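Local coordinates for protein PaxB (Photorhabdus luminescens, PDB 6EK4) that probably serves as one component of a two-component alpha-helical pore-forming toxin that makes pores in target membranes, at residues E16-L22 / Q301-L305; D56-A61 / L132-I137. All blocks are in the same frame, centred on the assembly; numbering follows the deposited sequence.

Interaction 1: E16-L22 / Q301-L305; sequences EINVKTL and QAAKL
Asn18 N donates to Gln301 OE1 at 2.7 Å, entering well above the plane of the amide (45° out of it) instead of along a lone pair. A bend at chi2 (-62°) turns the glutamine's carboxamide toward the peptide before helix 19-35, while its CB and CG lie along Leu22 and the carbonyl of Asn18. Asparagine suits this spot as the N-cap: its OD1 accepts weak bonds from Lys20 N and Thr21 N, covering amides that the first turn of a helix cannot pair. The extended lead-in and the helix start thus dock on the side of the long helix 247-321, a helix-bundle contact in which Gln301 holds the N-cap residue and the loop leading into it. Ile17 is the apolar half of the anchor. Its CD1 lies over the backbone at Lys304 O, 3.4 Å away, and touches Leu305 CD2, whereas CG1 packs on the aliphatic base of Lys304. Leu22 and Leu305 meet tip to tip, CD1 to CD1, at 3.7 Å. Helix 326-348 joins in as well: Gln346 bonds to Ile17 O and Val19 N through the two ends of its amide.

Interaction 2: D56-A61 / L132-I137; sequences DLDEAA and LMASRI. With NA (sodium ion), chain E.
Segments 56-61 of helix 42-73 and 132-137 of helix 101-141 run nearly antiparallel, at 163° with their axes 9.4 Å apart at closest approach, and Leu57 faces Arg136 with 5.2 Å between their CA atoms. Leu57 enters between Met133 and Arg136. Its CG packs against both Arg136 CB, at 3.7 Å, and Met133 SD, at 3.8 Å, and the leucine crosses the methionine at about a right angle; CD1 goes on to the backbone at Ile137 N. Bends at chi2 and chi3 (55° and 67°) curl Met133 so that its methyl CE reaches Ala61, 3.8 Å from CB. A flexible thioether chain can follow this surface, and the small Ala60 and Ala61 let it come close to the opposite backbone. Ala60 CB also meets Leu132 CG and Arg136 CG.

Arg136 serves with its hydrocarbon part here. Its CD rests 3.6 Å from Asp56 O, which lies at the edge of the guanidinium near its plane, while Leu132 CD1 sits over one face, offset toward the rim. The Asp56 carboxylate and Arg136 do not pair: OD2 is 5.4 Å from NE, so any attraction between the charges probably acts at a distance. Asp56 instead binds a sodium ion through OD1 at 2.7 Å, as its negative charge suits, and Glu59 OE1 approaches the same ion.

Helix 247-321 packs on the apolar side of the contact, with Leu299 on Ile137, while Leu22 of helix 19-35 also packs on Leu57 and Asp58 is hydrogen-bonded to Ser23 of that same helix.

Interactions 1 and 2 lie side by side in the helical bundle, their centres 12 Å apart. They touch directly through helix 247-321: Ala302 packs on Leu57, Met133 and Ile137, and Leu305 on Ala61. Along the chain, 16-22 comes first, followed by 56-61 and 132-137, and 301-305 comes last, so interaction 1 joins segments far apart in sequence and both segments of interaction 2 fall between them. Helices 19-35 and 42-73 follow one another and each supplies one side of a contact. Together the two contacts bring four helices, 19-35, 42-73, 101-141 and 247-321, around a shared apolar interior, linking the N-terminal region to the long helices of this elongated, all-helical protein.

Interaction 1: E16-L22 / Q301-L305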
loop_
_atom_site.group_PDB
_atom_site.type_symbol
_atom_site.label_atom_id
_atom_site.label_comp_id
_atom_site.label_asym_id
_atom_site.label_seq_id
_atom_site.Cartn_x
_atom_site.Cartn_y
_atom_site.Cartn_z
ATOM N N GLU A 16 -8.656 -15.764 -19.451
ATOM C CA GLU A 16 -7.409 -15.064 -19.754
ATOM C C GLU A 16 -6.733 -14.708 -18.433
ATOM O O GLU A 16 -7.273 -13.930 -17.646
ATOM C CB GLU A 16 -7.676 -13.802 -20.584
ATOM C CG GLU A 16 -6.425 -13.115 -21.134
ATOM C CD GLU A 16 -5.793 -13.835 -22.322
ATOM O OE1 GLU A 16 -4.829 -13.283 -22.897
ATOM O OE2 GLU A 16 -6.244 -14.942 -22.690
ATOM N N ILE A 17 -5.559 -15.288 -18.195
ATOM C CA ILE A 17 -4.847 -15.126 -16.930
ATOM C C ILE A 17 -3.515 -14.416 -17.156
ATOM O O ILE A 17 -2.746 -14.790 -18.041
ATOM C CB ILE A 17 -4.588 -16.491 -16.249
ATOM C CG1 ILE A 17 -5.873 -17.329 -16.231
ATOM C CG2 ILE A 17 -4.060 -16.293 -14.831
ATOM C CD1 ILE A 17 -5.733 -18.682 -15.564
ATOM N N ASN A 18 -3.261 -13.386 -16.352
ATOM C CA ASN A 18 -1.985 -12.681 -16.350
ATOM C C ASN A 18 -1.220 -13.038 -15.075
ATOM O O ASN A 18 -1.511 -12.514 -13.999
ATOM C CB ASN A 18 -2.213 -11.167 -16.448
ATOM C CG ASN A 18 -0.952 -10.398 -16.813
ATOM O OD1 ASN A 18 0.164 -10.833 -16.528
ATOM N ND2 ASN A 18 -1.127 -9.244 -17.446
ATOM N N VAL A 19 -0.251 -13.942 -15.200
ATOM C CA VAL A 19 0.544 -14.389 -14.050
ATOM C C VAL A 19 1.555 -13.342 -13.567
ATOM O O VAL A 19 2.053 -13.437 -12.443
ATOM C CB VAL A 19 1.271 -15.727 -14.328
ATOM C CG1 VAL A 19 0.260 -16.855 -14.478
ATOM C CG2 VAL A 19 2.172 -15.636 -15.555
ATOM N N LYS A 20 1.861 -12.358 -14.414
ATOM C CA LYS A 20 2.709 -11.230 -14.015
ATOM C C LYS A 20 1.974 -10.351 -13.006
ATOM O O LYS A 20 2.541 -9.961 -11.987
ATOM C CB LYS A 20 3.126 -10.397 -15.232
ATOM C CG LYS A 20 4.240 -9.399 -14.945
ATOM C CD LYS A 20 4.543 -8.526 -16.151
ATOM C CE LYS A 20 5.732 -7.618 -15.888
ATOM N NZ LYS A 20 5.846 -6.529 -16.897
ATOM N N THR A 21 0.713 -10.046 -13.299
ATOM C CA THR A 21 -0.144 -9.304 -12.376
ATOM C C THR A 21 -0.311 -10.058 -11.052
ATOM O O THR A 21 -0.398 -9.442 -9.986
ATOM C CB THR A 21 -1.531 -9.042 -13.000
ATOM O OG1 THR A 21 -1.374 -8.311 -14.223
ATOM C CG2 THR A 21 -2.423 -8.249 -12.053
ATOM N N LEU A 22 -0.348 -11.387 -11.132
ATOM C CA LEU A 22 -0.445 -12.244 -9.951
ATOM C C LEU A 22 0.841 -12.169 -9.129
ATOM O O LEU A 22 0.798 -11.907 -7.929
ATOM C CB LEU A 22 -0.725 -13.698 -10.366
ATOM C CG LEU A 22 -1.338 -14.646 -9.328
ATOM C CD1 LEU A 22 -1.739 -15.955 -9.994
ATOM C CD2 LEU A 22 -0.402 -14.913 -8.156
ATOM N N GLN A 301 -6.562 -13.407 -10.325
ATOM C CA GLN A 301 -5.729 -14.241 -11.188
ATOM C C GLN A 301 -5.642 -15.666 -10.646
ATOM O O GLN A 301 -5.604 -16.625 -11.417
ATOM C CB GLN A 301 -4.320 -13.655 -11.308
ATOM C CG GLN A 301 -4.261 -12.244 -11.879
ATOM C CD GLN A 301 -4.784 -12.150 -13.299
ATOM O OE1 GLN A 301 -4.723 -13.113 -14.064
ATOM N NE2 GLN A 301 -5.292 -10.980 -13.662
ATOM N N ALA A 302 -5.612 -15.797 -9.321
ATOM C CA ALA A 302 -5.534 -17.104 -8.666
ATOM C C ALA A 302 -6.812 -17.915 -8.861
ATOM O O ALA A 302 -6.757 -19.128 -9.071
ATOM C CB ALA A 302 -5.249 -16.935 -7.181
ATOM N N ALA A 303 -7.957 -17.241 -8.780
ATOM C CA ALA A 303 -9.252 -17.893 -8.967
ATOM C C ALA A 303 -9.427 -18.405 -10.398
ATOM O O ALA A 303 -10.071 -19.432 -10.618
ATOM C CB ALA A 303 -10.381 -16.940 -8.607
ATOM N N LYS A 304 -8.849 -17.689 -11.361
ATOM C CA LYS A 304 -8.917 -18.090 -12.767
ATOM C C LYS A 304 -8.075 -19.336 -13.061
ATOM O O LYS A 304 -8.396 -20.098 -13.973
ATOM C CB LYS A 304 -8.496 -16.934 -13.681
ATOM C CG LYS A 304 -9.509 -15.802 -13.750
ATOM C CD LYS A 304 -8.969 -14.613 -14.532
ATOM C CE LYS A 304 -9.938 -13.441 -14.511
ATOM N NZ LYS A 304 -9.466 -12.305 -15.351
ATOM N N LEU A 305 -7.001 -19.537 -12.297
ATOM C CA LEU A 305 -6.194 -20.757 -12.404
ATOM C C LEU A 305 -6.978 -21.967 -11.898
ATOM O O LEU A 305 -7.006 -23.011 -12.548
ATOM C CB LEU A 305 -4.884 -20.618 -11.622
ATOM C CG LEU A 305 -3.850 -19.640 -12.187
ATOM C CD1 LEU A 305 -2.812 -19.292 -11.132
ATOM C CD2 LEU A 305 -3.178 -20.211 -13.427
#

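Interaction 2: D56-A61 / L132-I137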
loop_
_atom_site.group_PDB
_atom_site.type_symbol
_atom_site.label_atom_id
_atom_site.label_comp_id
_atom_site.label_asym_id
_atom_site.label_seq_id
_atom_site.Cartn_x
_atom_site.Cartn_y
_atom_site.Cartn_z
ATOM N N ASP A 56 3.320 -18.602 -1.018
ATOM C CA ASP A 56 2.961 -20.014 -1.177
ATOM C C ASP A 56 2.004 -20.224 -2.350
ATOM O O ASP A 56 2.118 -21.211 -3.079
ATOM C CB ASP A 56 2.320 -20.570 0.103
ATOM C CG ASP A 56 3.332 -20.841 1.205
ATOM O OD1 ASP A 56 4.523 -21.070 0.899
ATOM O OD2 ASP A 56 2.927 -20.842 2.387
ATOM N N LEU A 57 1.054 -19.306 -2.515
ATOM C CA LEU A 57 0.111 -19.354 -3.635
ATOM C C LEU A 57 0.851 -19.166 -4.957
ATOM O O LEU A 57 0.588 -19.874 -5.929
ATOM C CB LEU A 57 -0.971 -18.281 -3.474
ATOM C CG LEU A 57 -2.168 -18.334 -4.433
ATOM C CD1 LEU A 57 -3.411 -17.771 -3.763
ATOM C CD2 LEU A 57 -1.897 -17.598 -5.740
ATOM N N ASP A 58 1.778 -18.211 -4.978
ATOM C CA ASP A 58 2.605 -17.951 -6.155
ATOM C C ASP A 58 3.446 -19.174 -6.526
ATOM O O ASP A 58 3.581 -19.502 -7.705
ATOM C CB ASP A 58 3.519 -16.746 -5.905
ATOM C CG ASP A 58 4.171 -16.231 -7.173
ATOM O OD1 ASP A 58 3.454 -16.015 -8.171
ATOM O OD2 ASP A 58 5.402 -16.032 -7.168
ATOM N N GLU A 59 4.004 -19.836 -5.513
ATOM C CA GLU A 59 4.774 -21.071 -5.704
ATOM C C GLU A 59 3.919 -22.172 -6.329
ATOM O O GLU A 59 4.374 -22.886 -7.223
ATOM C CB GLU A 59 5.348 -21.566 -4.368
ATOM C CG GLU A 59 6.534 -20.762 -3.854
ATOM C CD GLU A 59 6.807 -20.979 -2.373
ATOM O OE1 GLU A 59 6.495 -22.071 -1.847
ATOM O OE2 GLU A 59 7.344 -20.054 -1.731
ATOM N N ALA A 60 2.685 -22.301 -5.848
ATOM C CA ALA A 60 1.747 -23.293 -6.367
ATOM C C ALA A 60 1.383 -23.002 -7.821
ATOM O O ALA A 60 1.292 -23.919 -8.640
ATOM C CB ALA A 60 0.493 -23.335 -5.508
ATOM N N ALA A 61 1.180 -21.724 -8.133
ATOM C CA ALA A 61 0.856 -21.299 -9.494
ATOM C C ALA A 61 2.005 -21.582 -10.463
ATOM O O ALA A 61 1.776 -22.065 -11.573
ATOM C CB ALA A 61 0.502 -19.819 -9.514
ATOM N N LEU A 132 -5.544 -27.683 -4.615
ATOM C CA LEU A 132 -4.367 -27.043 -4.027
ATOM C C LEU A 132 -4.471 -25.522 -4.120
ATOM O O LEU A 132 -4.279 -24.824 -3.126
ATOM C CB LEU A 132 -3.090 -27.532 -4.719
ATOM C CG LEU A 132 -1.757 -26.896 -4.306
ATOM C CD1 LEU A 132 -1.581 -26.888 -2.794
ATOM C CD2 LEU A 132 -0.600 -27.623 -4.974
ATOM N N MET A 133 -4.780 -25.017 -5.312
ATOM C CA MET A 133 -4.931 -23.574 -5.525
ATOM C C MET A 133 -6.093 -23.008 -4.707
ATOM O O MET A 133 -6.041 -21.859 -4.267
ATOM C CB MET A 133 -5.127 -23.266 -7.017
ATOM C CG MET A 133 -5.203 -21.783 -7.368
ATOM S SD MET A 133 -3.799 -20.799 -6.799
ATOM C CE MET A 133 -2.477 -21.450 -7.816
ATOM N N ALA A 134 -7.132 -23.817 -4.506
ATOM C CA ALA A 134 -8.268 -23.428 -3.669
ATOM C C ALA A 134 -7.861 -23.306 -2.202
ATOM O O ALA A 134 -8.338 -22.416 -1.498
ATOM C CB ALA A 134 -9.405 -24.426 -3.817
ATOM N N SER A 135 -6.986 -24.202 -1.750
ATOM C CA SER A 135 -6.455 -24.149 -0.383
ATOM C C SER A 135 -5.556 -22.931 -0.169
ATOM O O SER A 135 -5.517 -22.369 0.928
ATOM C CB SER A 135 -5.679 -25.425 -0.047
ATOM O OG SER A 135 -6.546 -26.541 0.021
ATOM N N ARG A 136 -4.834 -22.536 -1.215
ATOM C CA ARG A 136 -3.979 -21.351 -1.163
ATOM C C ARG A 136 -4.819 -20.079 -1.122
ATOM O O ARG A 136 -4.534 -19.167 -0.344
ATOM C CB ARG A 136 -3.033 -21.312 -2.367
ATOM C CG ARG A 136 -2.031 -22.454 -2.410
ATOM C CD ARG A 136 -0.908 -22.266 -1.405
ATOM N NE ARG A 136 -0.278 -23.535 -1.047
ATOM C CZ ARG A 136 -0.750 -24.396 -0.144
ATOM N NH1 ARG A 136 -1.875 -24.146 0.523
ATOM N NH2 ARG A 136 -0.087 -25.523 0.094
ATOM N N ILE A 137 -5.848 -20.028 -1.968
ATOM C CA ILE A 137 -6.790 -18.904 -2.001
ATOM C C ILE A 137 -7.473 -18.720 -0.643
ATOM O O ILE A 137 -7.658 -17.593 -0.183
ATOM C CB ILE A 137 -7.851 -19.095 -3.114
ATOM C CG1 ILE A 137 -7.211 -18.889 -4.492
ATOM C CG2 ILE A 137 -9.021 -18.130 -2.942
ATOM C CD1 ILE A 137 -8.011 -19.470 -5.640
HETATM NA NA NA E . 6.609 -22.680 1.240
#